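Local coordinates for uncharacterized LolA superfamily protein NE2245 (Nitrosomonas europaea ATCC 19718, PDB 3BUU) that is of unknown function but, as a LolA superfamily member, probably binds a lipid or the acyl chains of a lipoprotein, at residues K15-R20 / N110-Y115; R121-D126 / Y130-L135; V142-V147 / L170-R175; L148-Q153 / R157-E162. One frame throughout, in Å; residues are numbered along the deposited sequence.

In the fold
Starting near the N terminus, interaction 1 closes the longest loop, bringing helix 9-20 against the loop that precedes strand 115-125. The other three follow it in the chain. Interaction 2 is a hairpin contact between strands 115-125 and 128-137, the first of these being an outermost strand. Interaction 4 closes a second hairpin, strands 146-152 and 158-164, and is nested inside the loop closed by interaction 3, which reaches from 142-147 to strand 170-182. Strands 128-137 and 146-152 are neighbours, so interactions 2 and 4 lie side by side, joined by a probable hydrogen bond from Tyr131 N to Val151 O. Phe111 and Ala16 of interaction 1 rest on Leu149 and Val151 of interaction 4.

Interaction 1 of 4, residues K15-R20 / N110-Y115; sequences KADEIR and NFTGDY
Asp17, on helix 9-20, turns its carboxylate into the type II beta turn of Phe111-Asp114, so that the helix of this LolA-like fold is tied to the loop leading into strand 115-125. The tight part of the contact is this one buried side chain. Its CG lies beside the backbone N and anti to the carbonyl carbon (chi1 -82°), which carries both oxygens across to two successive amides. OD1 accepts from Phe111 N at 2.9 Å, met on its syn side but well out of the carboxylate plane. OD2 is gripped twice: Thr112 N, also at 2.9 Å, comes in at the syn lone pair, and the hydroxyl of Thr112 approaches on the anti side, again well out of that plane. Three donors on one carboxylate would probably favour its charged form.

Around this carboxylate the contact thins out. Asn110 meets Asp17 mainly through its CB, 3.6 Å from OD2, while its OD1 is occupied by Gln23. The Phe111 ring runs on past the carboxylate to pack on Leu13 and on Leu149, with Phe111 CB and CD2 each 3.6 Å from Asp17 OD1, which approaches the ring obliquely. On the outer side the turn itself faces solvent at Gly113, whose positive phi suits the third position of such a turn. The shortest link belongs to the threonine side chain, with Thr112 OG1 donating to Asp17 OD2 at 2.7 Å.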
loop_
_atom_site.group_PDB
_atom_site.type_symbol
_atom_site.label_atom_id
_atom_site.label_comp_id
_atom_site.label_asym_id
_atom_site.label_seq_id
_atom_site.Cartn_x
_atom_site.Cartn_y
_atom_site.Cartn_z
ATOM N N LYS A 15 11.932 -6.946 8.294
ATOM C CA LYS A 15 11.763 -6.166 9.512
ATOM C C LYS A 15 10.962 -4.919 9.259
ATOM O O LYS A 15 10.092 -4.560 10.073
ATOM C CB LYS A 15 13.089 -5.873 10.201
ATOM C CG LYS A 15 13.735 -7.141 10.744
ATOM C CD LYS A 15 15.153 -7.013 11.214
ATOM C CE LYS A 15 15.690 -8.398 11.607
ATOM N NZ LYS A 15 14.891 -8.994 12.712
ATOM N N ALA A 16 11.227 -4.244 8.154
ATOM C CA ALA A 16 10.433 -3.064 7.804
ATOM C C ALA A 16 8.961 -3.445 7.531
ATOM O O ALA A 16 8.028 -2.759 7.989
ATOM C CB ALA A 16 11.072 -2.345 6.623
ATOM N N ASP A 17 8.747 -4.538 6.781
ATOM C CA ASP A 17 7.384 -5.018 6.549
ATOM C C ASP A 17 6.641 -5.315 7.846
ATOM O O ASP A 17 5.452 -5.000 7.963
ATOM C CB ASP A 17 7.374 -6.320 5.755
ATOM C CG ASP A 17 7.509 -6.190 4.240
ATOM O OD1 ASP A 17 7.295 -5.117 3.658
ATOM O OD2 ASP A 17 7.800 -7.276 3.641
ATOM N N GLU A 18 7.325 -5.960 8.801
ATOM C CA GLU A 18 6.667 -6.335 10.039
ATOM C C GLU A 18 6.389 -5.145 10.957
ATOM O O GLU A 18 5.506 -5.243 11.800
ATOM C CB GLU A 18 7.417 -7.445 10.727
ATOM C CG GLU A 18 8.569 -7.027 11.477
ATOM C CD GLU A 18 9.341 -8.213 12.058
ATOM O OE1 GLU A 18 8.957 -9.378 11.810
ATOM O OE2 GLU A 18 10.326 -7.984 12.760
ATOM N N ILE A 19 7.099 -4.033 10.763
ATOM C CA ILE A 19 6.763 -2.797 11.437
ATOM C C ILE A 19 5.534 -2.142 10.792
ATOM O O ILE A 19 4.669 -1.630 11.501
ATOM C CB ILE A 19 7.983 -1.892 11.502
ATOM C CG1 ILE A 19 8.956 -2.467 12.532
ATOM C CG2 ILE A 19 7.590 -0.444 11.775
ATOM C CD1 ILE A 19 10.346 -1.881 12.423
ATOM N N ARG A 20 5.490 -2.124 9.469
ATOM C CA ARG A 20 4.370 -1.516 8.791
ATOM C C ARG A 20 3.056 -2.214 9.165
ATOM O O ARG A 20 2.079 -1.536 9.515
ATOM C CB ARG A 20 4.633 -1.592 7.302
ATOM C CG ARG A 20 3.474 -1.153 6.366
ATOM C CD ARG A 20 3.241 0.349 6.285
ATOM N NE ARG A 20 2.381 0.570 5.110
ATOM C CZ ARG A 20 1.125 1.059 5.087
ATOM N NH1 ARG A 20 0.469 1.423 6.224
ATOM N NH2 ARG A 20 0.522 1.152 3.897
ATOM N N ASN A 110 2.671 -6.345 1.902
ATOM C CA ASN A 110 4.116 -6.440 2.157
ATOM C C ASN A 110 4.927 -6.241 0.928
ATOM O O ASN A 110 4.466 -6.592 -0.161
ATOM C CB ASN A 110 4.407 -7.812 2.739
ATOM C CG ASN A 110 3.703 -7.994 4.087
ATOM O OD1 ASN A 110 3.879 -7.156 4.950
ATOM N ND2 ASN A 110 2.858 -9.006 4.238
ATOM N N PHE A 111 6.142 -5.704 1.057
ATOM C CA PHE A 111 7.068 -5.711 -0.069
ATOM C C PHE A 111 7.672 -7.104 -0.279
ATOM O O PHE A 111 7.900 -7.510 -1.426
ATOM C CB PHE A 111 8.201 -4.726 0.182
ATOM C CG PHE A 111 7.789 -3.282 0.138
ATOM C CD1 PHE A 111 7.301 -2.699 -1.029
ATOM C CD2 PHE A 111 7.926 -2.510 1.277
ATOM C CE1 PHE A 111 6.935 -1.328 -1.039
ATOM C CE2 PHE A 111 7.600 -1.154 1.243
ATOM C CZ PHE A 111 7.094 -0.583 0.079
ATOM N N THR A 112 7.978 -7.814 0.802
ATOM C CA THR A 112 8.572 -9.158 0.697
ATOM C C THR A 112 7.670 -10.025 -0.153
ATOM O O THR A 112 6.443 -10.022 0.025
ATOM C CB THR A 112 8.777 -9.758 2.071
ATOM O OG1 THR A 112 9.735 -8.985 2.797
ATOM C CG2 THR A 112 9.313 -11.188 2.003
ATOM N N GLY A 113 8.286 -10.755 -1.084
ATOM C CA GLY A 113 7.574 -11.655 -1.990
ATOM C C GLY A 113 7.274 -11.024 -3.344
ATOM O O GLY A 113 7.116 -11.719 -4.347
ATOM N N ASP A 114 7.159 -9.702 -3.382
ATOM C CA ASP A 114 6.881 -8.991 -4.634
ATOM C C ASP A 114 8.133 -8.389 -5.265
ATOM O O ASP A 114 8.131 -8.042 -6.431
ATOM C CB ASP A 114 5.878 -7.853 -4.397
ATOM C CG ASP A 114 4.440 -8.303 -4.298
ATOM O OD1 ASP A 114 4.195 -9.542 -4.429
ATOM O OD2 ASP A 114 3.562 -7.396 -4.107
ATOM N N TYR A 115 9.192 -8.202 -4.453
ATOM C CA TYR A 115 10.391 -7.499 -4.869
ATOM C C TYR A 115 11.606 -8.249 -4.373
ATOM O O TYR A 115 11.636 -8.725 -3.235
ATOM C CB TYR A 115 10.480 -6.075 -4.264
ATOM C CG TYR A 115 9.310 -5.234 -4.678
ATOM C CD1 TYR A 115 9.333 -4.512 -5.869
ATOM C CD2 TYR A 115 8.150 -5.215 -3.930
ATOM C CE1 TYR A 115 8.216 -3.800 -6.307
ATOM C CE2 TYR A 115 7.025 -4.520 -4.357
ATOM C CZ TYR A 115 7.052 -3.818 -5.546
ATOM O OH TYR A 115 5.942 -3.162 -5.982
#

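Interaction 2 of 4, residues R121-D126 / Y130-L135; sequences RNESID and YYVLEL
Glu123 OE2 is gripped side-on by two nitrogens of Arg121, NE at 2.6 Å and NH2 at 2.8 Å, both in the guanidinium plane. Arg121 CG sits between its backbone N and carbonyl carbon (chi1 62°) and the chain then runs extended to NE, bringing the guanidinium beside Glu123, with Val132 CG1 over one face. Val132 CG2, from the partner strand, sits 3.8 Å from Glu123 CG. The other oxygen, Glu123 OE1, accepts from Trp150 NE1. Cutting Glu123 back to an alanine is likely to cost the guanidinium this carboxylate, letting it turn more easily, and to leave Trp150 NE1 without this acceptor. On the opposite face Asn122 and Tyr131 run side by side, Asn122 OD1 3.2 Å from Tyr131 CD1. A water joins Ile125 O to Tyr130 OH. Two hydrogen bonds pair Glu123 with Tyr130; Val132 N bonds to Arg121 O, with a weak hydrogen bond back from Arg121 N to Val132 O. Such consecutive paired strands form an antiparallel beta hairpin, strand 115-125 being outermost in this chain.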
loop_
_atom_site.group_PDB
_atom_site.type_symbol
_atom_site.label_atom_id
_atom_site.label_comp_id
_atom_site.label_asym_id
_atom_site.label_seq_id
_atom_site.Cartn_x
_atom_site.Cartn_y
_atom_site.Cartn_z
ATOM N N ARG A 121 22.738 1.542 -1.197
ATOM C CA ARG A 121 23.692 2.371 -0.496
ATOM C C ARG A 121 23.184 2.581 0.911
ATOM O O ARG A 121 22.016 2.330 1.185
ATOM C CB ARG A 121 23.893 3.734 -1.206
ATOM C CG ARG A 121 22.635 4.576 -1.272
ATOM C CD ARG A 121 22.859 5.916 -1.989
ATOM N NE ARG A 121 21.587 6.686 -2.129
ATOM C CZ ARG A 121 20.757 6.678 -3.175
ATOM N NH1 ARG A 121 21.024 5.976 -4.265
ATOM N NH2 ARG A 121 19.626 7.386 -3.113
ATOM N N ASN A 122 24.055 3.061 1.779
ATOM C CA ASN A 122 23.646 3.663 3.038
ATOM C C ASN A 122 23.620 5.164 2.914
ATOM O O ASN A 122 24.427 5.711 2.175
ATOM C CB ASN A 122 24.598 3.150 4.137
ATOM C CG ASN A 122 24.407 1.636 4.397
ATOM O OD1 ASN A 122 23.303 1.167 4.533
ATOM N ND2 ASN A 122 25.485 0.879 4.373
ATOM N N GLU A 123 22.702 5.835 3.594
ATOM C CA GLU A 123 22.648 7.292 3.606
ATOM C C GLU A 123 22.475 7.801 5.018
ATOM O O GLU A 123 21.749 7.211 5.800
ATOM C CB GLU A 123 21.439 7.810 2.813
ATOM C CG GLU A 123 21.539 7.854 1.350
ATOM C CD GLU A 123 20.396 8.569 0.634
ATOM O OE1 GLU A 123 19.564 9.296 1.219
ATOM O OE2 GLU A 123 20.410 8.417 -0.598
ATOM N N SER A 124 23.137 8.906 5.321
ATOM C CA SER A 124 22.969 9.615 6.565
ATOM C C SER A 124 22.161 10.864 6.255
ATOM O O SER A 124 22.455 11.592 5.318
ATOM C CB SER A 124 24.338 10.047 7.107
ATOM O OG SER A 124 25.187 8.929 7.285
ATOM N N ILE A 125 21.131 11.111 7.022
ATOM C CA ILE A 125 20.376 12.316 6.834
ATOM C C ILE A 125 20.326 12.709 8.294
ATOM O O ILE A 125 19.558 12.129 9.073
ATOM C CB ILE A 125 18.978 12.056 6.137
ATOM C CG1 ILE A 125 19.114 11.341 4.771
ATOM C CG2 ILE A 125 18.161 13.343 5.996
ATOM C CD1 ILE A 125 17.760 10.903 4.134
ATOM N N ASP A 126 21.201 13.667 8.654
ATOM C CA ASP A 126 21.409 14.100 10.054
ATOM C C ASP A 126 22.151 13.109 10.977
ATOM O O ASP A 126 23.174 12.565 10.567
ATOM C CB ASP A 126 20.115 14.645 10.672
ATOM C CG ASP A 126 20.280 16.068 11.243
ATOM O OD1 ASP A 126 21.419 16.525 11.561
ATOM O OD2 ASP A 126 19.223 16.716 11.370
ATOM N N TYR A 130 20.445 5.305 7.347
ATOM C CA TYR A 130 19.440 4.533 6.666
ATOM C C TYR A 130 20.085 3.542 5.744
ATOM O O TYR A 130 21.046 3.873 5.050
ATOM C CB TYR A 130 18.493 5.455 5.839
ATOM C CG TYR A 130 17.782 6.438 6.691
ATOM C CD1 TYR A 130 16.579 6.109 7.331
ATOM C CD2 TYR A 130 18.324 7.697 6.892
ATOM C CE1 TYR A 130 15.987 7.037 8.159
ATOM C CE2 TYR A 130 17.712 8.623 7.700
ATOM C CZ TYR A 130 16.561 8.280 8.353
ATOM O OH TYR A 130 15.935 9.220 9.139
ATOM N N TYR A 131 19.530 2.345 5.692
ATOM C CA TYR A 131 19.753 1.453 4.573
ATOM C C TYR A 131 18.878 1.933 3.426
ATOM O O TYR A 131 17.681 2.117 3.624
ATOM C CB TYR A 131 19.334 0.025 4.923
ATOM C CG TYR A 131 20.004 -0.584 6.111
ATOM C CD1 TYR A 131 21.356 -0.836 6.125
ATOM C CD2 TYR A 131 19.260 -0.984 7.217
ATOM C CE1 TYR A 131 21.962 -1.496 7.227
ATOM C CE2 TYR A 131 19.843 -1.617 8.305
ATOM C CZ TYR A 131 21.200 -1.869 8.323
ATOM O OH TYR A 131 21.783 -2.519 9.389
ATOM N N VAL A 132 19.420 2.033 2.213
ATOM C CA VAL A 132 18.611 2.309 1.020
ATOM C C VAL A 132 18.543 1.029 0.229
ATOM O O VAL A 132 19.570 0.608 -0.353
ATOM C CB VAL A 132 19.135 3.499 0.171
ATOM C CG1 VAL A 132 18.142 3.790 -0.958
ATOM C CG2 VAL A 132 19.328 4.720 1.038
ATOM N N LEU A 133 17.386 0.379 0.258
ATOM C CA LEU A 133 17.219 -0.859 -0.468
ATOM C C LEU A 133 16.664 -0.588 -1.850
ATOM O O LEU A 133 15.709 0.167 -1.996
ATOM C CB LEU A 133 16.222 -1.799 0.238
ATOM C CG LEU A 133 16.615 -2.221 1.661
ATOM C CD1 LEU A 133 15.549 -3.191 2.254
ATOM C CD2 LEU A 133 17.968 -2.880 1.691
ATOM N N GLU A 134 17.226 -1.236 -2.854
ATOM C CA GLU A 134 16.640 -1.254 -4.181
ATOM C C GLU A 134 15.772 -2.512 -4.280
ATOM O O GLU A 134 16.284 -3.637 -4.124
ATOM C CB GLU A 134 17.737 -1.274 -5.244
ATOM C CG GLU A 134 17.118 -1.315 -6.628
ATOM C CD GLU A 134 18.023 -0.806 -7.719
ATOM O OE1 GLU A 134 19.127 -0.319 -7.426
ATOM O OE2 GLU A 134 17.613 -0.868 -8.893
ATOM N N LEU A 135 14.478 -2.302 -4.521
ATOM C CA LEU A 135 13.498 -3.388 -4.616
ATOM C C LEU A 135 13.141 -3.523 -6.069
ATOM O O LEU A 135 12.540 -2.624 -6.673
ATOM C CB LEU A 135 12.260 -3.001 -3.811
ATOM C CG LEU A 135 12.478 -2.703 -2.339
ATOM C CD1 LEU A 135 11.154 -2.524 -1.618
ATOM C CD2 LEU A 135 13.333 -3.673 -1.622
HETATM O O HOH W 1 16.696 11.713 9.430
#

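Interaction 3 of 4, residues V142-V147 / L170-R175; sequences VTYQKV and LLKTSR
Tyr144 and Lys172 cross at about a right angle, and their ends meet: Lys172 NZ donates to Tyr144 OH at 2.8 Å. The two backbones stay far apart, with 10.1 Å between the nearest CA atoms, those of Tyr144 and Leu171, so the contact is made almost wholly by two long side chains. Tyr144 points toward the strand from the loop before strand 146-152. Lys172 leaves strand 170-182 with CG flanked by the backbone N and the carbonyl carbon (chi1 65°), and from there its chain is fully extended, which carries the ammonium to the phenol oxygen. Lys172 CE also lies 3.1 Å from Tyr144 OH and approaches the ring obliquely. Thr143 CG2 lies over one face of that ring near the rim, 3.3 Å above the plane.

Leu171 and Lys172 form a classic beta bulge opposite Phe163. The Phe163 ring makes a cation-pi contact with Lys172 and meets the Tyr144 ring with the planes at about 50°. Asp105 brings helix 103-107 to the polar ends, one carboxylate oxygen in a salt bridge with the ammonium and the other hydrogen-bonded to the phenol, while Gln100 O takes a further bond from Lys172 NZ. With the lysine as donor, the phenol proton is probably turned to Asp105, so that a buried ammonium is balanced by a carboxylate through a closed network.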
loop_
_atom_site.group_PDB
_atom_site.type_symbol
_atom_site.label_atom_id
_atom_site.label_comp_id
_atom_site.label_asym_id
_atom_site.label_seq_id
_atom_site.Cartn_x
_atom_site.Cartn_y
_atom_site.Cartn_z
ATOM N N VAL A 142 3.387 -6.981 -10.522
ATOM C CA VAL A 142 3.459 -6.385 -9.206
ATOM C C VAL A 142 3.221 -4.889 -9.354
ATOM O O VAL A 142 3.036 -4.346 -10.472
ATOM C CB VAL A 142 4.749 -6.745 -8.375
ATOM C CG1 VAL A 142 4.887 -8.244 -8.214
ATOM C CG2 VAL A 142 5.985 -6.102 -8.996
ATOM N N THR A 143 3.120 -4.184 -8.240
ATOM C CA THR A 143 2.670 -2.813 -8.299
ATOM C C THR A 143 3.652 -1.894 -9.029
ATOM O O THR A 143 3.225 -1.003 -9.771
ATOM C CB THR A 143 2.297 -2.300 -6.905
ATOM O OG1 THR A 143 1.450 -3.253 -6.256
ATOM C CG2 THR A 143 1.571 -0.955 -6.934
ATOM N N TYR A 144 4.958 -2.092 -8.774
ATOM C CA TYR A 144 6.020 -1.275 -9.369
ATOM C C TYR A 144 7.122 -2.102 -9.903
ATOM O O TYR A 144 7.388 -3.190 -9.369
ATOM C CB TYR A 144 6.647 -0.306 -8.321
ATOM C CG TYR A 144 5.616 0.491 -7.621
ATOM C CD1 TYR A 144 5.065 1.621 -8.217
ATOM C CD2 TYR A 144 5.148 0.094 -6.362
ATOM C CE1 TYR A 144 4.056 2.349 -7.573
ATOM C CE2 TYR A 144 4.139 0.814 -5.706
ATOM C CZ TYR A 144 3.607 1.941 -6.337
ATOM O OH TYR A 144 2.604 2.673 -5.752
ATOM N N GLN A 145 7.834 -1.567 -10.893
ATOM C CA GLN A 145 9.014 -2.264 -11.346
ATOM C C GLN A 145 10.223 -2.043 -10.450
ATOM O O GLN A 145 11.106 -2.903 -10.369
ATOM C CB GLN A 145 9.256 -2.006 -12.819
ATOM C CG GLN A 145 8.118 -2.667 -13.650
ATOM C CD GLN A 145 7.882 -4.151 -13.303
ATOM O OE1 GLN A 145 6.922 -4.512 -12.572
ATOM N NE2 GLN A 145 8.776 -5.002 -13.783
ATOM N N LYS A 146 10.303 -0.894 -9.812
ATOM C CA LYS A 146 11.418 -0.565 -8.959
ATOM C C LYS A 146 10.959 0.373 -7.867
ATOM O O LYS A 146 10.254 1.345 -8.136
ATOM C CB LYS A 146 12.559 0.096 -9.796
ATOM C CG LYS A 146 13.645 0.757 -9.006
ATOM C CD LYS A 146 14.627 1.474 -9.972
ATOM C CE LYS A 146 15.526 2.419 -9.247
ATOM N NZ LYS A 146 16.547 2.941 -10.202
ATOM N N VAL A 147 11.398 0.090 -6.637
ATOM C CA VAL A 147 11.165 0.971 -5.490
ATOM C C VAL A 147 12.514 1.143 -4.785
ATOM O O VAL A 147 13.228 0.146 -4.611
ATOM C CB VAL A 147 10.129 0.350 -4.516
ATOM C CG1 VAL A 147 9.853 1.292 -3.331
ATOM C CG2 VAL A 147 8.821 0.085 -5.253
ATOM N N LEU A 170 11.365 8.437 -12.050
ATOM C CA LEU A 170 10.736 8.647 -10.755
ATOM C C LEU A 170 9.300 9.075 -10.956
ATOM O O LEU A 170 9.042 10.055 -11.666
ATOM C CB LEU A 170 11.507 9.696 -9.969
ATOM C CG LEU A 170 11.007 10.019 -8.557
ATOM C CD1 LEU A 170 11.160 8.858 -7.596
ATOM C CD2 LEU A 170 11.726 11.203 -7.977
ATOM N N LEU A 171 8.377 8.389 -10.296
ATOM C CA LEU A 171 6.962 8.709 -10.407
ATOM C C LEU A 171 6.391 9.400 -9.182
ATOM O O LEU A 171 5.582 10.314 -9.324
ATOM C CB LEU A 171 6.175 7.464 -10.666
ATOM C CG LEU A 171 6.480 6.803 -12.012
ATOM C CD1 LEU A 171 5.608 5.543 -12.175
ATOM C CD2 LEU A 171 6.281 7.771 -13.184
ATOM N N LYS A 172 6.804 8.959 -7.996
ATOM C CA LYS A 172 6.241 9.523 -6.787
ATOM C C LYS A 172 7.132 9.109 -5.636
ATOM O O LYS A 172 7.995 8.253 -5.779
ATOM C CB LYS A 172 4.778 9.086 -6.565
ATOM C CG LYS A 172 4.597 7.624 -6.313
ATOM C CD LYS A 172 3.143 7.184 -6.215
ATOM C CE LYS A 172 3.002 5.735 -5.738
ATOM N NZ LYS A 172 1.597 5.291 -5.854
ATOM N N THR A 173 6.898 9.744 -4.501
ATOM C CA THR A 173 7.628 9.450 -3.298
ATOM C C THR A 173 6.630 9.263 -2.163
ATOM O O THR A 173 5.504 9.756 -2.224
ATOM C CB THR A 173 8.581 10.616 -2.941
ATOM O OG1 THR A 173 7.816 11.809 -2.781
ATOM C CG2 THR A 173 9.636 10.836 -3.999
ATOM N N SER A 174 7.022 8.520 -1.141
ATOM C CA SER A 174 6.211 8.385 0.039
ATOM C C SER A 174 7.053 8.642 1.282
ATOM O O SER A 174 8.274 8.475 1.269
ATOM C CB SER A 174 5.557 7.021 0.128
ATOM O OG SER A 174 6.561 6.057 0.314
ATOM N N ARG A 175 6.375 9.045 2.338
ATOM C CA ARG A 175 6.954 9.187 3.671
ATOM C C ARG A 175 6.032 8.499 4.673
ATOM O O ARG A 175 4.817 8.574 4.563
ATOM C CB ARG A 175 7.003 10.685 4.062
ATOM C CG ARG A 175 7.804 11.551 3.191
ATOM C CD ARG A 175 7.906 12.946 3.817
ATOM N NE ARG A 175 6.675 13.634 4.256
ATOM C CZ ARG A 175 5.894 14.373 3.464
ATOM N NH1 ARG A 175 6.135 14.460 2.158
ATOM N NH2 ARG A 175 4.847 15.006 3.972
#

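Interaction 4 of 4, residues L148-Q153 / R157-E162; sequences LLWVNQ and RPYKAE
The antiparallel hairpin of strands 146-152 and 158-164 is closed here by five backbone hydrogen bonds, among them the two that join Leu148 and Glu162. Its face bearing Trp150, Lys160 and Glu162 holds the main side-chain contact. Lys160, its CG set in the gap between backbone N and carbonyl carbon (chi1 73°) and its chain extended beyond, lays its CE over the indole, 3.4 Å from the centroid of the five-membered ring, a CH-pi contact. Lys160 NZ stands 4.5 Å from the same centroid, over the face, as a cation-pi partner. Beyond the lysine, Glu162 CD reaches Trp150 CH2 at 3.6 Å, its carboxylate plane 61° from the ring; its OE1 is hydrogen-bonded to the Tyr164 hydroxyl. Tyr159 presents its edge to Trp150 CB. A leucine in place of Trp150 would probably deprive Lys160 of the aromatic face beneath its ammonium and leave Glu123 without the indole N-H. The other face is apolar, Leu149 CD1 touching Ala161 CB at 4.1 Å under helix 9-20. The indole thus meets a cation over its face and an anion at its N-H, which would probably ease the burial of so large a ring among charged groups.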
loop_
_atom_site.group_PDB
_atom_site.type_symbol
_atom_site.label_atom_id
_atom_site.label_comp_id
_atom_site.label_asym_id
_atom_site.label_seq_id
_atom_site.Cartn_x
_atom_site.Cartn_y
_atom_site.Cartn_z
ATOM N N LEU A 148 12.853 2.341 -4.320
ATOM C CA LEU A 148 13.957 2.518 -3.383
ATOM C C LEU A 148 13.324 2.810 -2.041
ATOM O O LEU A 148 12.510 3.714 -1.921
ATOM C CB LEU A 148 14.873 3.685 -3.805
ATOM C CG LEU A 148 15.569 3.543 -5.153
ATOM C CD1 LEU A 148 16.541 4.706 -5.320
ATOM C CD2 LEU A 148 16.221 2.199 -5.338
ATOM N N LEU A 149 13.690 2.024 -1.035
ATOM C CA LEU A 149 13.109 2.114 0.296
ATOM C C LEU A 149 14.201 2.441 1.312
ATOM O O LEU A 149 15.190 1.713 1.409
ATOM C CB LEU A 149 12.428 0.779 0.663
ATOM C CG LEU A 149 11.779 0.748 2.058
ATOM C CD1 LEU A 149 10.590 1.675 2.166
ATOM C CD2 LEU A 149 11.414 -0.672 2.417
ATOM N N TRP A 150 14.015 3.531 2.053
ATOM C CA TRP A 150 14.896 3.904 3.144
ATOM C C TRP A 150 14.390 3.259 4.428
ATOM O O TRP A 150 13.225 3.468 4.805
ATOM C CB TRP A 150 14.903 5.422 3.319
ATOM C CG TRP A 150 15.777 6.207 2.394
ATOM C CD1 TRP A 150 16.861 6.926 2.769
ATOM C CD2 TRP A 150 15.627 6.409 0.977
ATOM N NE1 TRP A 150 17.430 7.529 1.671
ATOM C CE2 TRP A 150 16.706 7.203 0.560
ATOM C CE3 TRP A 150 14.702 5.972 0.022
ATOM C CZ2 TRP A 150 16.895 7.605 -0.748
ATOM C CZ3 TRP A 150 14.881 6.360 -1.331
ATOM C CH2 TRP A 150 15.986 7.181 -1.681
ATOM N N VAL A 151 15.259 2.526 5.108
ATOM C CA VAL A 151 14.940 1.823 6.332
ATOM C C VAL A 151 15.933 2.300 7.388
ATOM O O VAL A 151 17.155 2.225 7.193
ATOM C CB VAL A 151 15.012 0.297 6.127
ATOM C CG1 VAL A 151 14.719 -0.403 7.455
ATOM C CG2 VAL A 151 14.025 -0.163 5.081
ATOM N N ASN A 152 15.412 2.801 8.502
ATOM C CA ASN A 152 16.295 3.283 9.576
ATOM C C ASN A 152 17.155 2.149 10.106
ATOM O O ASN A 152 16.649 1.082 10.457
ATOM C CB ASN A 152 15.397 3.823 10.682
ATOM C CG ASN A 152 16.122 4.713 11.641
ATOM O OD1 ASN A 152 17.177 4.378 12.099
ATOM N ND2 ASN A 152 15.533 5.817 11.985
ATOM N N GLN A 153 18.466 2.364 10.186
ATOM C CA GLN A 153 19.358 1.302 10.652
ATOM C C GLN A 153 19.161 1.021 12.124
ATOM O O GLN A 153 19.487 -0.061 12.593
ATOM C CB GLN A 153 20.804 1.672 10.433
ATOM C CG GLN A 153 21.185 1.779 8.953
ATOM C CD GLN A 153 22.663 1.982 8.748
ATOM O OE1 GLN A 153 23.443 1.984 9.700
ATOM N NE2 GLN A 153 23.050 2.233 7.523
ATOM N N ARG A 157 12.709 0.902 11.073
ATOM C CA ARG A 157 11.477 1.557 10.639
ATOM C C ARG A 157 11.569 1.988 9.177
ATOM O O ARG A 157 12.572 2.562 8.754
ATOM C CB ARG A 157 11.176 2.791 11.451
ATOM C CG ARG A 157 10.619 2.550 12.797
ATOM C CD ARG A 157 10.348 3.872 13.463
ATOM N NE ARG A 157 9.957 3.611 14.803
ATOM C CZ ARG A 157 9.553 4.567 15.616
ATOM N NH1 ARG A 157 9.550 5.818 15.178
ATOM N NH2 ARG A 157 9.174 4.267 16.842
ATOM N N PRO A 158 10.474 1.812 8.421
ATOM C CA PRO A 158 10.453 2.458 7.095
ATOM C C PRO A 158 10.442 3.967 7.283
ATOM O O PRO A 158 9.703 4.493 8.131
ATOM C CB PRO A 158 9.153 1.904 6.479
ATOM C CG PRO A 158 8.258 1.618 7.655
ATOM C CD PRO A 158 9.189 1.176 8.769
ATOM N N TYR A 159 11.180 4.655 6.414
ATOM C CA TYR A 159 11.310 6.091 6.499
ATOM C C TYR A 159 10.674 6.779 5.304
ATOM O O TYR A 159 9.823 7.646 5.468
ATOM C CB TYR A 159 12.797 6.460 6.643
ATOM C CG TYR A 159 13.109 7.926 6.558
ATOM C CD1 TYR A 159 12.561 8.837 7.442
ATOM C CD2 TYR A 159 13.975 8.394 5.590
ATOM C CE1 TYR A 159 12.865 10.184 7.350
ATOM C CE2 TYR A 159 14.276 9.726 5.486
ATOM C CZ TYR A 159 13.738 10.604 6.371
ATOM O OH TYR A 159 14.012 11.947 6.276
ATOM N N LYS A 160 11.092 6.413 4.092
ATOM C CA LYS A 160 10.557 7.009 2.891
ATOM C C LYS A 160 10.835 6.062 1.750
ATOM O O LYS A 160 11.644 5.123 1.862
ATOM C CB LYS A 160 11.192 8.401 2.642
ATOM C CG LYS A 160 12.624 8.380 2.164
ATOM C CD LYS A 160 13.189 9.783 1.973
ATOM C CE LYS A 160 14.608 9.714 1.366
ATOM N NZ LYS A 160 15.117 11.075 1.078
ATOM N N ALA A 161 10.154 6.302 0.642
ATOM C CA ALA A 161 10.331 5.512 -0.551
ATOM C C ALA A 161 10.276 6.376 -1.783
ATOM O O ALA A 161 9.663 7.445 -1.812
ATOM C CB ALA A 161 9.322 4.378 -0.598
ATOM N N GLU A 162 10.900 5.842 -2.835
ATOM C CA GLU A 162 10.810 6.426 -4.193
ATOM C C GLU A 162 10.315 5.338 -5.125
ATOM O O GLU A 162 10.843 4.212 -5.101
ATOM C CB GLU A 162 12.189 6.939 -4.637
ATOM C CG GLU A 162 12.702 8.155 -3.882
ATOM C CD GLU A 162 14.061 8.600 -4.337
ATOM O OE1 GLU A 162 14.711 7.868 -5.085
ATOM O OE2 GLU A 162 14.500 9.669 -3.887
#